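Local coordinates for Slr1438 protein (Synechocystis sp., PDB 3K25) that is of unknown function but, as a member of the aldose 1-epimerase family, probably binds carbohydrate and may isomerise sugars, at residues R50-D55 against S59-I64; S135-G140 against R144-I149; N182-Q187 against D191-D196. One frame throughout, in Å; residues are numbered along the deposited sequence.

Contact 1. Residues R50-D55 against S59-I64; sequences RERFQD and SVRGGI
R52 meets S59 and R61 from a short coil of chain. Residues 50-54 have helical backbone angles but lack the regular bonds of a helix, and D55 N closes a turn onto R52 O. The facing segment 59-64 is neither helix nor strand. It runs extended from S59 to R61 and then turns through G62 and G63, both with positive phi.

R52 carries the contact. Its CG stands anti to the backbone N (chi1 -174°), and the chain stays extended to NE, so the guanidinium reaches S59 and grips it side-on. NE donates to S59 O at 2.7 Å, with the oxygen near the guanidinium plane. NH2 donates to S59 OG at 3.2 Å in a nearly straight bond (167°), also close to that plane. The two bonds together fix the rotation of the flat group.

R61 approaches from a face. Its chain bends at chi2 and brings its guanidinium over that of R52, centres 4.7 Å apart and planes at 23°. R52 NH2 sits above the middle of the R61 group. Both arginines are partly exposed, so solvent probably eases the closeness of their charges. R61 also rests on Y166 of strand 157-168 and on K248, and its backbone bonds D49.

This is an arginine-arginine stack on a surface loop of the galactose mutarotase-like beta-sandwich, within the connection from strand 43-44 to strand 66-67.

Contact 2. Residues S135-G140 against R144-I149; sequences SYQLQG and RIEQRI
S135 and E146 form one hydrogen-bonded antiparallel pair, and Q137 and R144 form the next. The backbone bonds come in reciprocal sets. S135 N donates to E146 O at 2.7 Å, and E146 N returns to S135 O. Q137 N donates to R144 O at 2.8 Å in a nearly straight bond (173°), and R144 N answers to Q137 O. Between them lies the non-hydrogen-bonded pair Y136-I145, where I145 CA makes a CA-H...O contact with S135 O.

These strands are the two arms of the beta hairpin 130-139/142-151. It lies inside a large antiparallel sheet of the galactose mutarotase-like beta-sandwich, with strand 110-117 beside one arm and strand 276-287 beside the other.

Polar side chains occupy the face of S135, Q137, R144 and E146. Q137 NE2 donates to S135 OG at 3.2 Å and more weakly to E146 OE1 at 2.8 Å. S135 OG also bonds D113. The R144 chain, extended from CG to NE, lies beside Q137 and points the same way. Its NE forms a salt bridge with the other carboxylate oxygen, E146 OE2, at 3.1 Å, almost in the guanidinium plane, while NH1 bonds N283.

Apolar contact belongs to the other face. I145 CG2 rides over the Y136 ring, 4.1 Å from the centroid and 16° off the normal, a CH-pi contact. I145 CD1 touches Y136 CD2 at 3.9 Å.

Contact 3. Residues N182-Q187 against D191-D196; sequences NDYLDQ and DCHGYD. With PO4 (phosphate ion), chain C.
Y184 and H193 pair at the heart of a small antiparallel beta hairpin, strands 183-186 and 192-194, on the surface of the galactose mutarotase-like beta-sandwich. Y184 N donates to H193 O at 3.0 Å, and H193 N returns to Y184 O with a more bent geometry (137°). D186 N to D191 O closes the pairing toward the turn. Y195 N to N182 O closes it at the other end.

The close packing lies around the Y184 ring. Y184 CG stands between its backbone N and carbonyl carbon (chi1 65°), which lifts the ring over the strand facing it. H193 CB sits over one face, 3.8 Å from the centroid, a CH-pi contact. Y195 CB lies at the ring edge, 4.1 Å from Y184 CD1. The Y195 ring itself leads away and meets F210 edge-to-face, so this end of the hairpin is tied to strand 205-210. D186, buried near H193, has OD2 bonded to T189 N in the turn.

The solvent side carries D183, L185 and C192. L185 CD2 touches C192 SG there, but C192 is exposed, as are D183 and G194.

A phosphate, probably from the crystallisation liquor, rests on the exposed strand. Its O3 accepts two hydrogen bonds, from G194 N at 2.9 Å and from H193 ND1 at 3.1 Å.

The three contacts follow one another along the chain, and none touches another. Contacts 1 and 2 are the nearest pair: their centres are 22 Å apart and their nearest atoms about 5 Å. Both lean on strand 157-168, where R61 of contact 1 touches Y166 and I145 of contact 2 touches F163. Contact 3 stands off, its centre 29 Å from that of contact 1 and 31 Å from that of contact 2. Contacts 2 and 3 lie on opposite sides of the chain's centre, in hairpins of two different sheets. Contact 1 is in a loop. The phosphate belongs to contact 3 alone. It probably comes from the crystallisation liquor, so it is weak evidence for a sugar site.

Contact 1. Residues R50-D55 against S59-I64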
ATOM      1  N   ARG A  50      -1.791   6.765  15.382  1.00 45.06           N
ATOM      2  CA  ARG A  50      -1.630   8.218  15.468  1.00 43.21           C
ATOM      3  C   ARG A  50      -0.416   8.695  16.252  1.00 44.09           C
ATOM      4  O   ARG A  50       0.324   9.565  15.791  1.00 41.16           O
ATOM      5  CB  ARG A  50      -2.891   8.849  16.061  1.00 45.50           C
ATOM      6  CG  ARG A  50      -4.129   8.689  15.193  1.00 45.66           C
ATOM      7  CD  ARG A  50      -5.336   9.327  15.835  1.00 51.32           C
ATOM      8  NE  ARG A  50      -6.520   9.171  15.000  1.00 55.22           N
ATOM      9  CZ  ARG A  50      -7.756   9.466  15.387  1.00 61.04           C
ATOM     10  NH1 ARG A  50      -7.972   9.935  16.609  1.00 66.20           N
ATOM     11  NH2 ARG A  50      -8.777   9.290  14.553  1.00 60.28           N
ATOM     12  N   GLU A  51      -0.214   8.137  17.437  1.00 63.89           N
ATOM     13  CA  GLU A  51       0.917   8.532  18.256  1.00 64.12           C
ATOM     14  C   GLU A  51       2.223   8.335  17.516  1.00 59.75           C
ATOM     15  O   GLU A  51       3.057   9.235  17.444  1.00 57.48           O
ATOM     16  CB  GLU A  51       0.924   7.724  19.541  1.00 72.64           C
ATOM     17  CG  GLU A  51      -0.125   8.177  20.517  1.00 80.49           C
ATOM     18  CD  GLU A  51      -0.577   7.061  21.417  1.00 84.91           C
ATOM     19  OE1 GLU A  51      -1.373   6.221  20.942  1.00 86.98           O
ATOM     20  OE2 GLU A  51      -0.128   7.018  22.586  1.00 87.09           O
ATOM     21  N   ARG A  52       2.396   7.146  16.959  1.00 50.26           N
ATOM     22  CA  ARG A  52       3.608   6.838  16.222  1.00 44.47           C
ATOM     23  C   ARG A  52       3.805   7.819  15.064  1.00 38.04           C
ATOM     24  O   ARG A  52       4.918   8.290  14.826  1.00 35.13           O
ATOM     25  CB  ARG A  52       3.531   5.414  15.688  1.00 43.26           C
ATOM     26  CG  ARG A  52       4.794   4.918  15.033  1.00 38.89           C
ATOM     27  CD  ARG A  52       4.516   3.602  14.346  1.00 38.40           C
ATOM     28  NE  ARG A  52       5.693   3.072  13.672  1.00 36.32           N
ATOM     29  CZ  ARG A  52       6.701   2.462  14.286  1.00 38.18           C
ATOM     30  NH1 ARG A  52       6.675   2.299  15.604  1.00 41.38           N
ATOM     31  NH2 ARG A  52       7.734   2.017  13.582  1.00 37.20           N
ATOM     32  N   PHE A  53       2.715   8.133  14.364  1.00 51.68           N
ATOM     33  CA  PHE A  53       2.751   9.042  13.218  1.00 46.00           C
ATOM     34  C   PHE A  53       3.270  10.427  13.596  1.00 47.47           C
ATOM     35  O   PHE A  53       3.513  11.279  12.728  1.00 43.87           O
ATOM     36  CB  PHE A  53       1.348   9.177  12.615  1.00 40.22           C
ATOM     37  CG  PHE A  53       1.327   9.804  11.241  1.00 33.00           C
ATOM     38  CD1 PHE A  53       0.581  10.955  11.003  1.00 30.20           C
ATOM     39  CD2 PHE A  53       2.008   9.208  10.174  1.00 28.67           C
ATOM     40  CE1 PHE A  53       0.502  11.510   9.721  1.00 24.46           C
ATOM     41  CE2 PHE A  53       1.944   9.745   8.885  1.00 24.32           C
ATOM     42  CZ  PHE A  53       1.187  10.899   8.654  1.00 23.04           C
ATOM     43  N   GLN A  54       3.444  10.645  14.895  1.00 52.66           N
ATOM     44  CA  GLN A  54       3.914  11.929  15.382  1.00 54.47           C
ATOM     45  C   GLN A  54       5.428  12.092  15.261  1.00 54.64           C
ATOM     46  O   GLN A  54       5.901  13.192  14.990  1.00 52.58           O
ATOM     47  CB  GLN A  54       3.432  12.128  16.815  1.00 58.95           C
ATOM     48  CG  GLN A  54       1.925  11.908  16.935  1.00 62.74           C
ATOM     49  CD  GLN A  54       1.165  13.145  17.364  1.00 62.20           C
ATOM     50  OE1 GLN A  54       1.075  13.449  18.556  1.00 61.13           O
ATOM     51  NE2 GLN A  54       0.616  13.873  16.393  1.00 62.87           N
ATOM     52  N   ASP A  55       6.196  11.022  15.454  1.00 52.61           N
ATOM     53  CA  ASP A  55       7.647  11.131  15.289  1.00 53.81           C
ATOM     54  C   ASP A  55       7.878  10.946  13.789  1.00 52.30           C
ATOM     55  O   ASP A  55       7.864   9.828  13.280  1.00 52.73           O
ATOM     56  CB  ASP A  55       8.387  10.039  16.061  1.00 58.27           C
ATOM     57  CG  ASP A  55       9.901  10.151  15.914  1.00 60.36           C
ATOM     58  OD1 ASP A  55      10.366  10.483  14.798  1.00 55.92           O
ATOM     59  OD2 ASP A  55      10.624   9.901  16.908  1.00 62.34           O
ATOM     60  N   SER A  59       8.541   4.722  10.834  1.00 41.54           N
ATOM     61  CA  SER A  59       7.810   4.219   9.684  1.00 36.24           C
ATOM     62  C   SER A  59       6.338   4.266  10.031  1.00 36.59           C
ATOM     63  O   SER A  59       5.957   4.048  11.179  1.00 39.02           O
ATOM     64  CB  SER A  59       8.207   2.779   9.383  1.00 34.66           C
ATOM     65  OG  SER A  59       7.774   1.917  10.422  1.00 37.85           O
ATOM     66  N   VAL A  60       5.509   4.553   9.043  1.00 32.46           N
ATOM     67  CA  VAL A  60       4.086   4.624   9.294  1.00 32.46           C
ATOM     68  C   VAL A  60       3.528   3.227   9.497  1.00 34.90           C
ATOM     69  O   VAL A  60       3.888   2.298   8.775  1.00 38.23           O
ATOM     70  CB  VAL A  60       3.344   5.340   8.133  1.00 29.51           C
ATOM     71  CG1 VAL A  60       3.898   4.882   6.788  1.00 31.33           C
ATOM     72  CG2 VAL A  60       1.860   5.046   8.215  1.00 33.22           C
ATOM     73  N   ARG A  61       2.670   3.095  10.507  1.00 36.01           N
ATOM     74  CA  ARG A  61       2.005   1.838  10.855  1.00 37.16           C
ATOM     75  C   ARG A  61       0.515   2.078  10.793  1.00 37.39           C
ATOM     76  O   ARG A  61      -0.092   2.537  11.762  1.00 40.05           O
ATOM     77  CB  ARG A  61       2.359   1.396  12.271  1.00 40.45           C
ATOM     78  CG  ARG A  61       3.720   0.775  12.412  1.00 43.32           C
ATOM     79  CD  ARG A  61       3.694  -0.729  12.186  1.00 44.86           C
ATOM     80  NE  ARG A  61       5.048  -1.272  12.235  1.00 44.69           N
ATOM     81  CZ  ARG A  61       5.965  -1.072  11.290  1.00 43.27           C
ATOM     82  NH1 ARG A  61       5.667  -0.348  10.214  1.00 36.01           N
ATOM     83  NH2 ARG A  61       7.192  -1.565  11.435  1.00 43.87           N
ATOM     84  N   GLY A  62      -0.072   1.767   9.649  1.00 24.59           N
ATOM     85  CA  GLY A  62      -1.494   1.959   9.481  1.00 24.04           C
ATOM     86  C   GLY A  62      -1.697   2.664   8.165  1.00 20.46           C
ATOM     87  O   GLY A  62      -0.727   2.963   7.481  1.00 18.09           O
ATOM     88  N   GLY A  63      -2.943   2.937   7.805  1.00 29.09           N
ATOM     89  CA  GLY A  63      -3.183   3.606   6.546  1.00 25.97           C
ATOM     90  C   GLY A  63      -2.831   2.727   5.357  1.00 23.87           C
ATOM     91  O   GLY A  63      -2.877   1.490   5.443  1.00 26.43           O
ATOM     92  N   ILE A  64      -2.464   3.362   4.248  1.00 22.67           N
ATOM     93  CA  ILE A  64      -2.131   2.629   3.042  1.00 21.33           C
ATOM     94  C   ILE A  64      -0.788   3.047   2.441  1.00 16.96           C
ATOM     95  O   ILE A  64      -0.727   3.819   1.477  1.00 17.90           O
ATOM     96  CB  ILE A  64      -3.244   2.797   2.001  1.00 20.35           C
ATOM     97  CG1 ILE A  64      -4.598   2.518   2.655  1.00 25.10           C
ATOM     98  CG2 ILE A  64      -3.036   1.813   0.857  1.00 18.61           C
ATOM     99  CD1 ILE A  64      -5.775   2.795   1.764  1.00 28.64           C
TER

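Contact 2. Residues S135-G140 against R144-I149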
ATOM      1  N   SER A 135      -4.221   8.638  -8.551  1.00 24.07           N
ATOM      2  CA  SER A 135      -5.513   9.275  -8.405  1.00 24.45           C
ATOM      3  C   SER A 135      -6.276   8.510  -7.335  1.00 25.32           C
ATOM      4  O   SER A 135      -6.469   7.297  -7.439  1.00 26.88           O
ATOM      5  CB  SER A 135      -6.272   9.231  -9.739  1.00 25.02           C
ATOM      6  OG  SER A 135      -7.548   9.842  -9.637  1.00 23.97           O
ATOM      7  N   TYR A 136      -6.683   9.217  -6.289  1.00 37.20           N
ATOM      8  CA  TYR A 136      -7.442   8.593  -5.222  1.00 37.17           C
ATOM      9  C   TYR A 136      -8.877   9.069  -5.387  1.00 42.51           C
ATOM     10  O   TYR A 136      -9.152  10.263  -5.339  1.00 44.63           O
ATOM     11  CB  TYR A 136      -6.900   9.005  -3.860  1.00 33.95           C
ATOM     12  CG  TYR A 136      -5.412   8.796  -3.686  1.00 31.37           C
ATOM     13  CD1 TYR A 136      -4.499   9.570  -4.392  1.00 31.42           C
ATOM     14  CD2 TYR A 136      -4.918   7.863  -2.773  1.00 28.72           C
ATOM     15  CE1 TYR A 136      -3.140   9.436  -4.193  1.00 28.92           C
ATOM     16  CE2 TYR A 136      -3.551   7.720  -2.566  1.00 26.52           C
ATOM     17  CZ  TYR A 136      -2.669   8.518  -3.277  1.00 27.60           C
ATOM     18  OH  TYR A 136      -1.314   8.449  -3.036  1.00 30.86           O
ATOM     19  N   GLN A 137      -9.779   8.118  -5.599  1.00 24.51           N
ATOM     20  CA  GLN A 137     -11.195   8.405  -5.806  1.00 27.24           C
ATOM     21  C   GLN A 137     -12.017   7.728  -4.730  1.00 30.07           C
ATOM     22  O   GLN A 137     -11.922   6.523  -4.532  1.00 31.30           O
ATOM     23  CB  GLN A 137     -11.606   7.916  -7.190  1.00 28.33           C
ATOM     24  CG  GLN A 137     -10.641   8.414  -8.240  1.00 27.41           C
ATOM     25  CD  GLN A 137     -10.807   7.741  -9.572  1.00 27.03           C
ATOM     26  OE1 GLN A 137     -11.508   6.740  -9.696  1.00 30.08           O
ATOM     27  NE2 GLN A 137     -10.145   8.280 -10.582  1.00 31.07           N
ATOM     28  N   LEU A 138     -12.814   8.533  -4.031  1.00 25.68           N
ATOM     29  CA  LEU A 138     -13.666   8.052  -2.953  1.00 27.23           C
ATOM     30  C   LEU A 138     -15.142   8.198  -3.300  1.00 33.04           C
ATOM     31  O   LEU A 138     -15.602   9.300  -3.574  1.00 32.54           O
ATOM     32  CB  LEU A 138     -13.393   8.840  -1.679  1.00 23.75           C
ATOM     33  CG  LEU A 138     -14.228   8.350  -0.494  1.00 26.20           C
ATOM     34  CD1 LEU A 138     -13.480   7.190   0.156  1.00 24.97           C
ATOM     35  CD2 LEU A 138     -14.453   9.475   0.527  1.00 25.22           C
ATOM     36  N   GLN A 139     -15.865   7.082  -3.305  1.00 32.93           N
ATOM     37  CA  GLN A 139     -17.300   7.090  -3.569  1.00 40.88           C
ATOM     38  C   GLN A 139     -17.979   5.976  -2.796  1.00 46.28           C
ATOM     39  O   GLN A 139     -17.398   4.913  -2.569  1.00 45.11           O
ATOM     40  CB  GLN A 139     -17.643   6.884  -5.044  1.00 43.30           C
ATOM     41  CG  GLN A 139     -19.064   6.290  -5.179  1.00 54.38           C
ATOM     42  CD  GLN A 139     -19.460   5.890  -6.586  1.00 59.81           C
ATOM     43  OE1 GLN A 139     -18.680   5.273  -7.321  1.00 63.95           O
ATOM     44  NE2 GLN A 139     -20.698   6.216  -6.964  1.00 59.02           N
ATOM     45  N   GLY A 140     -19.227   6.230  -2.417  1.00 42.97           N
ATOM     46  CA  GLY A 140     -20.008   5.250  -1.698  1.00 49.05           C
ATOM     47  C   GLY A 140     -19.225   4.529  -0.627  1.00 49.56           C
ATOM     48  O   GLY A 140     -18.788   5.142   0.338  1.00 49.22           O
ATOM     49  N   ARG A 144     -10.741   3.762  -4.616  1.00 35.09           N
ATOM     50  CA  ARG A 144     -10.032   3.311  -5.805  1.00 31.27           C
ATOM     51  C   ARG A 144      -8.825   4.209  -5.997  1.00 28.19           C
ATOM     52  O   ARG A 144      -8.926   5.429  -5.872  1.00 28.68           O
ATOM     53  CB  ARG A 144     -10.940   3.416  -7.041  1.00 33.23           C
ATOM     54  CG  ARG A 144     -10.333   2.847  -8.316  1.00 33.32           C
ATOM     55  CD  ARG A 144     -11.170   3.179  -9.559  1.00 37.09           C
ATOM     56  NE  ARG A 144     -10.768   2.391 -10.729  1.00 34.60           N
ATOM     57  CZ  ARG A 144     -10.889   1.068 -10.807  1.00 34.87           C
ATOM     58  NH1 ARG A 144     -11.404   0.389  -9.783  1.00 31.46           N
ATOM     59  NH2 ARG A 144     -10.501   0.418 -11.903  1.00 36.97           N
ATOM     60  N   ILE A 145      -7.678   3.607  -6.274  1.00 29.16           N
ATOM     61  CA  ILE A 145      -6.472   4.383  -6.508  1.00 26.89           C
ATOM     62  C   ILE A 145      -5.993   3.971  -7.879  1.00 27.82           C
ATOM     63  O   ILE A 145      -5.895   2.780  -8.185  1.00 29.05           O
ATOM     64  CB  ILE A 145      -5.376   4.099  -5.471  1.00 22.01           C
ATOM     65  CG1 ILE A 145      -5.972   4.111  -4.064  1.00 23.06           C
ATOM     66  CG2 ILE A 145      -4.304   5.179  -5.561  1.00 19.33           C
ATOM     67  CD1 ILE A 145      -4.951   3.977  -2.962  1.00 16.64           C
ATOM     68  N   GLU A 146      -5.733   4.959  -8.717  1.00 31.12           N
ATOM     69  CA  GLU A 146      -5.289   4.686 -10.067  1.00 32.93           C
ATOM     70  C   GLU A 146      -3.877   5.209 -10.208  1.00 32.49           C
ATOM     71  O   GLU A 146      -3.561   6.321  -9.771  1.00 34.98           O
ATOM     72  CB  GLU A 146      -6.239   5.345 -11.069  1.00 34.88           C
ATOM     73  CG  GLU A 146      -7.691   4.948 -10.837  1.00 40.52           C
ATOM     74  CD  GLU A 146      -8.631   5.451 -11.917  1.00 47.94           C
ATOM     75  OE1 GLU A 146      -8.584   6.657 -12.250  1.00 51.75           O
ATOM     76  OE2 GLU A 146      -9.431   4.631 -12.426  1.00 51.67           O
ATOM     77  N   GLN A 147      -3.025   4.395 -10.816  1.00 28.03           N
ATOM     78  CA  GLN A 147      -1.635   4.769 -10.968  1.00 26.24           C
ATOM     79  C   GLN A 147      -1.195   4.817 -12.410  1.00 26.73           C
ATOM     80  O   GLN A 147      -1.685   4.062 -13.246  1.00 26.63           O
ATOM     81  CB  GLN A 147      -0.719   3.768 -10.242  1.00 24.40           C
ATOM     82  CG  GLN A 147      -1.192   3.275  -8.873  1.00 25.51           C
ATOM     83  CD  GLN A 147      -2.197   2.137  -8.983  1.00 28.88           C
ATOM     84  OE1 GLN A 147      -1.988   1.191  -9.738  1.00 30.83           O
ATOM     85  NE2 GLN A 147      -3.288   2.218  -8.221  1.00 30.04           N
ATOM     86  N   ARG A 148      -0.270   5.731 -12.683  1.00 27.49           N
ATOM     87  CA  ARG A 148       0.353   5.850 -13.989  1.00 30.17           C
ATOM     88  C   ARG A 148       1.831   5.880 -13.613  1.00 29.23           C
ATOM     89  O   ARG A 148       2.285   6.776 -12.904  1.00 27.94           O
ATOM     90  CB  ARG A 148      -0.034   7.139 -14.721  1.00 34.45           C
ATOM     91  CG  ARG A 148       0.533   7.192 -16.144  1.00 38.86           C
ATOM     92  CD  ARG A 148       0.138   8.454 -16.911  1.00 45.66           C
ATOM     93  NE  ARG A 148       0.517   9.673 -16.195  1.00 50.02           N
ATOM     94  CZ  ARG A 148       0.454  10.904 -16.695  1.00 52.16           C
ATOM     95  NH1 ARG A 148       0.029  11.101 -17.935  1.00 56.12           N
ATOM     96  NH2 ARG A 148       0.810  11.945 -15.950  1.00 53.76           N
ATOM     97  N   ILE A 149       2.563   4.860 -14.033  1.00 26.25           N
ATOM     98  CA  ILE A 149       3.985   4.781 -13.744  1.00 23.93           C
ATOM     99  C   ILE A 149       4.667   5.214 -15.036  1.00 24.98           C
ATOM    100  O   ILE A 149       4.542   4.559 -16.074  1.00 25.29           O
ATOM    101  CB  ILE A 149       4.409   3.332 -13.366  1.00 22.37           C
ATOM    102  CG1 ILE A 149       3.568   2.828 -12.188  1.00 22.67           C
ATOM    103  CG2 ILE A 149       5.874   3.297 -12.952  1.00 23.56           C
ATOM    104  CD1 ILE A 149       2.134   2.505 -12.527  1.00 21.93           C
TER

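Contact 3. Residues N182-Q187 against D191-D196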
ATOM      1  N   ASN A 182      -2.925 -21.501  -3.466  1.00 29.14           N
ATOM      2  CA  ASN A 182      -2.911 -22.847  -2.925  1.00 38.33           C
ATOM      3  C   ASN A 182      -1.731 -23.012  -1.989  1.00 44.15           C
ATOM      4  O   ASN A 182      -1.649 -23.982  -1.242  1.00 48.21           O
ATOM      5  CB  ASN A 182      -2.831 -23.870  -4.061  1.00 34.69           C
ATOM      6  CG  ASN A 182      -4.115 -23.940  -4.877  1.00 31.95           C
ATOM      7  OD1 ASN A 182      -5.210 -24.037  -4.324  1.00 33.33           O
ATOM      8  ND2 ASN A 182      -3.983 -23.902  -6.198  1.00 28.53           N
ATOM      9  N   ASP A 183      -0.821 -22.045  -2.035  1.00 43.09           N
ATOM     10  CA  ASP A 183       0.377 -22.066  -1.204  1.00 51.82           C
ATOM     11  C   ASP A 183       0.812 -20.649  -0.877  1.00 51.56           C
ATOM     12  O   ASP A 183       0.460 -19.711  -1.582  1.00 48.31           O
ATOM     13  CB  ASP A 183       1.521 -22.754  -1.945  1.00 57.25           C
ATOM     14  CG  ASP A 183       1.238 -24.205  -2.242  1.00 59.56           C
ATOM     15  OD1 ASP A 183       1.080 -24.980  -1.273  1.00 63.75           O
ATOM     16  OD2 ASP A 183       1.177 -24.567  -3.439  1.00 56.49           O
ATOM     17  N   TYR A 184       1.576 -20.496   0.197  1.00 37.04           N
ATOM     18  CA  TYR A 184       2.082 -19.185   0.561  1.00 36.65           C
ATOM     19  C   TYR A 184       3.532 -19.288   1.018  1.00 35.47           C
ATOM     20  O   TYR A 184       4.080 -20.380   1.146  1.00 37.63           O
ATOM     21  CB  TYR A 184       1.220 -18.527   1.649  1.00 43.19           C
ATOM     22  CG  TYR A 184       1.205 -19.216   2.994  1.00 54.44           C
ATOM     23  CD1 TYR A 184       0.186 -20.104   3.336  1.00 60.22           C
ATOM     24  CD2 TYR A 184       2.186 -18.944   3.946  1.00 58.21           C
ATOM     25  CE1 TYR A 184       0.143 -20.697   4.601  1.00 66.79           C
ATOM     26  CE2 TYR A 184       2.152 -19.533   5.211  1.00 64.82           C
ATOM     27  CZ  TYR A 184       1.128 -20.406   5.533  1.00 68.57           C
ATOM     28  OH  TYR A 184       1.088 -20.978   6.784  1.00 74.54           O
ATOM     29  N   LEU A 185       4.153 -18.143   1.261  1.00 62.43           N
ATOM     30  CA  LEU A 185       5.543 -18.117   1.674  1.00 60.46           C
ATOM     31  C   LEU A 185       5.728 -17.300   2.951  1.00 60.10           C
ATOM     32  O   LEU A 185       5.572 -16.078   2.938  1.00 58.07           O
ATOM     33  CB  LEU A 185       6.381 -17.520   0.547  1.00 56.24           C
ATOM     34  CG  LEU A 185       7.895 -17.642   0.646  1.00 56.87           C
ATOM     35  CD1 LEU A 185       8.418 -16.838   1.828  1.00 56.10           C
ATOM     36  CD2 LEU A 185       8.257 -19.112   0.772  1.00 60.65           C
ATOM     37  N   ASP A 186       6.060 -17.978   4.048  1.00 62.62           N
ATOM     38  CA  ASP A 186       6.281 -17.303   5.323  1.00 62.71           C
ATOM     39  C   ASP A 186       7.580 -16.529   5.207  1.00 60.22           C
ATOM     40  O   ASP A 186       8.657 -17.053   5.491  1.00 61.01           O
ATOM     41  CB  ASP A 186       6.404 -18.311   6.463  1.00 64.55           C
ATOM     42  CG  ASP A 186       6.659 -17.642   7.799  1.00 66.85           C
ATOM     43  OD1 ASP A 186       5.725 -17.012   8.338  1.00 67.86           O
ATOM     44  OD2 ASP A 186       7.798 -17.735   8.304  1.00 67.56           O
ATOM     45  N   GLN A 187       7.472 -15.276   4.792  1.00 48.16           N
ATOM     46  CA  GLN A 187       8.638 -14.439   4.606  1.00 46.35           C
ATOM     47  C   GLN A 187       9.566 -14.378   5.803  1.00 48.52           C
ATOM     48  O   GLN A 187      10.731 -14.005   5.665  1.00 48.90           O
ATOM     49  CB  GLN A 187       8.192 -13.047   4.187  1.00 44.66           C
ATOM     50  CG  GLN A 187       7.604 -13.054   2.796  1.00 43.94           C
ATOM     51  CD  GLN A 187       7.133 -11.700   2.362  1.00 43.99           C
ATOM     52  OE1 GLN A 187       6.130 -11.196   2.858  1.00 45.37           O
ATOM     53  NE2 GLN A 187       7.856 -11.092   1.433  1.00 44.23           N
ATOM     54  N   ASP A 191      10.141 -20.546   4.414  1.00 71.74           N
ATOM     55  CA  ASP A 191       9.597 -21.852   4.051  1.00 70.64           C
ATOM     56  C   ASP A 191       8.186 -21.717   3.480  1.00 65.30           C
ATOM     57  O   ASP A 191       7.412 -20.858   3.904  1.00 63.26           O
ATOM     58  CB  ASP A 191       9.545 -22.776   5.277  1.00 79.62           C
ATOM     59  CG  ASP A 191      10.854 -22.804   6.057  1.00 87.22           C
ATOM     60  OD1 ASP A 191      11.932 -22.831   5.427  1.00 89.17           O
ATOM     61  OD2 ASP A 191      10.801 -22.816   7.309  1.00 91.84           O
ATOM     62  N   CYS A 192       7.854 -22.569   2.516  1.00 68.59           N
ATOM     63  CA  CYS A 192       6.529 -22.543   1.918  1.00 64.06           C
ATOM     64  C   CYS A 192       5.556 -23.344   2.757  1.00 67.67           C
ATOM     65  O   CYS A 192       5.957 -24.048   3.679  1.00 73.67           O
ATOM     66  CB  CYS A 192       6.570 -23.101   0.501  1.00 61.76           C
ATOM     67  SG  CYS A 192       7.267 -21.940  -0.695  1.00 54.26           S
ATOM     68  N   HIS A 193       4.274 -23.230   2.434  1.00 52.13           N
ATOM     69  CA  HIS A 193       3.223 -23.926   3.166  1.00 56.26           C
ATOM     70  C   HIS A 193       1.958 -24.021   2.331  1.00 52.70           C
ATOM     71  O   HIS A 193       1.639 -23.114   1.560  1.00 48.81           O
ATOM     72  CB  HIS A 193       2.887 -23.182   4.460  1.00 59.47           C
ATOM     73  CG  HIS A 193       3.985 -23.199   5.470  1.00 67.04           C
ATOM     74  ND1 HIS A 193       4.362 -24.342   6.140  1.00 72.72           N
ATOM     75  CD2 HIS A 193       4.804 -22.216   5.912  1.00 70.90           C
ATOM     76  CE1 HIS A 193       5.367 -24.063   6.951  1.00 77.92           C
ATOM     77  NE2 HIS A 193       5.654 -22.780   6.831  1.00 76.61           N
ATOM     78  N   GLY A 194       1.229 -25.116   2.502  1.00 43.78           N
ATOM     79  CA  GLY A 194       0.002 -25.284   1.759  1.00 40.09           C
ATOM     80  C   GLY A 194      -1.070 -24.395   2.347  1.00 38.22           C
ATOM     81  O   GLY A 194      -1.089 -24.136   3.553  1.00 40.73           O
ATOM     82  N   TYR A 195      -1.967 -23.919   1.496  1.00 54.89           N
ATOM     83  CA  TYR A 195      -3.048 -23.053   1.933  1.00 53.38           C
ATOM     84  C   TYR A 195      -4.370 -23.736   1.605  1.00 55.53           C
ATOM     85  O   TYR A 195      -4.652 -24.028   0.448  1.00 51.77           O
ATOM     86  CB  TYR A 195      -2.942 -21.695   1.225  1.00 44.66           C
ATOM     87  CG  TYR A 195      -4.035 -20.719   1.586  1.00 40.95           C
ATOM     88  CD1 TYR A 195      -4.182 -20.254   2.891  1.00 42.99           C
ATOM     89  CD2 TYR A 195      -4.936 -20.282   0.619  1.00 36.91           C
ATOM     90  CE1 TYR A 195      -5.203 -19.380   3.228  1.00 42.15           C
ATOM     91  CE2 TYR A 195      -5.965 -19.401   0.942  1.00 37.35           C
ATOM     92  CZ  TYR A 195      -6.094 -18.957   2.249  1.00 38.79           C
ATOM     93  OH  TYR A 195      -7.126 -18.101   2.556  1.00 39.64           O
ATOM     94  N   ASP A 196      -5.173 -23.987   2.633  1.00 57.63           N
ATOM     95  CA  ASP A 196      -6.454 -24.664   2.457  1.00 63.45           C
ATOM     96  C   ASP A 196      -7.638 -23.726   2.306  1.00 62.98           C
ATOM     97  O   ASP A 196      -8.717 -24.138   1.888  1.00 64.64           O
ATOM     98  CB  ASP A 196      -6.707 -25.609   3.633  1.00 71.40           C
ATOM     99  CG  ASP A 196      -6.767 -24.882   4.962  1.00 76.09           C
ATOM    100  OD1 ASP A 196      -6.909 -25.562   5.998  1.00 83.91           O
ATOM    101  OD2 ASP A 196      -6.673 -23.636   4.973  1.00 71.90           O
TER
HETATM  102  P   PO4 C 290       2.608 -27.649   4.875  1.00120.48           P
HETATM  103  O1  PO4 C 290       1.424 -28.543   4.951  1.00121.37           O
HETATM  104  O2  PO4 C 290       3.281 -27.833   3.563  1.00119.04           O
HETATM  105  O3  PO4 C 290       2.169 -26.237   5.015  1.00118.97           O
HETATM  106  O4  PO4 C 290       3.554 -27.981   5.973  1.00122.72           O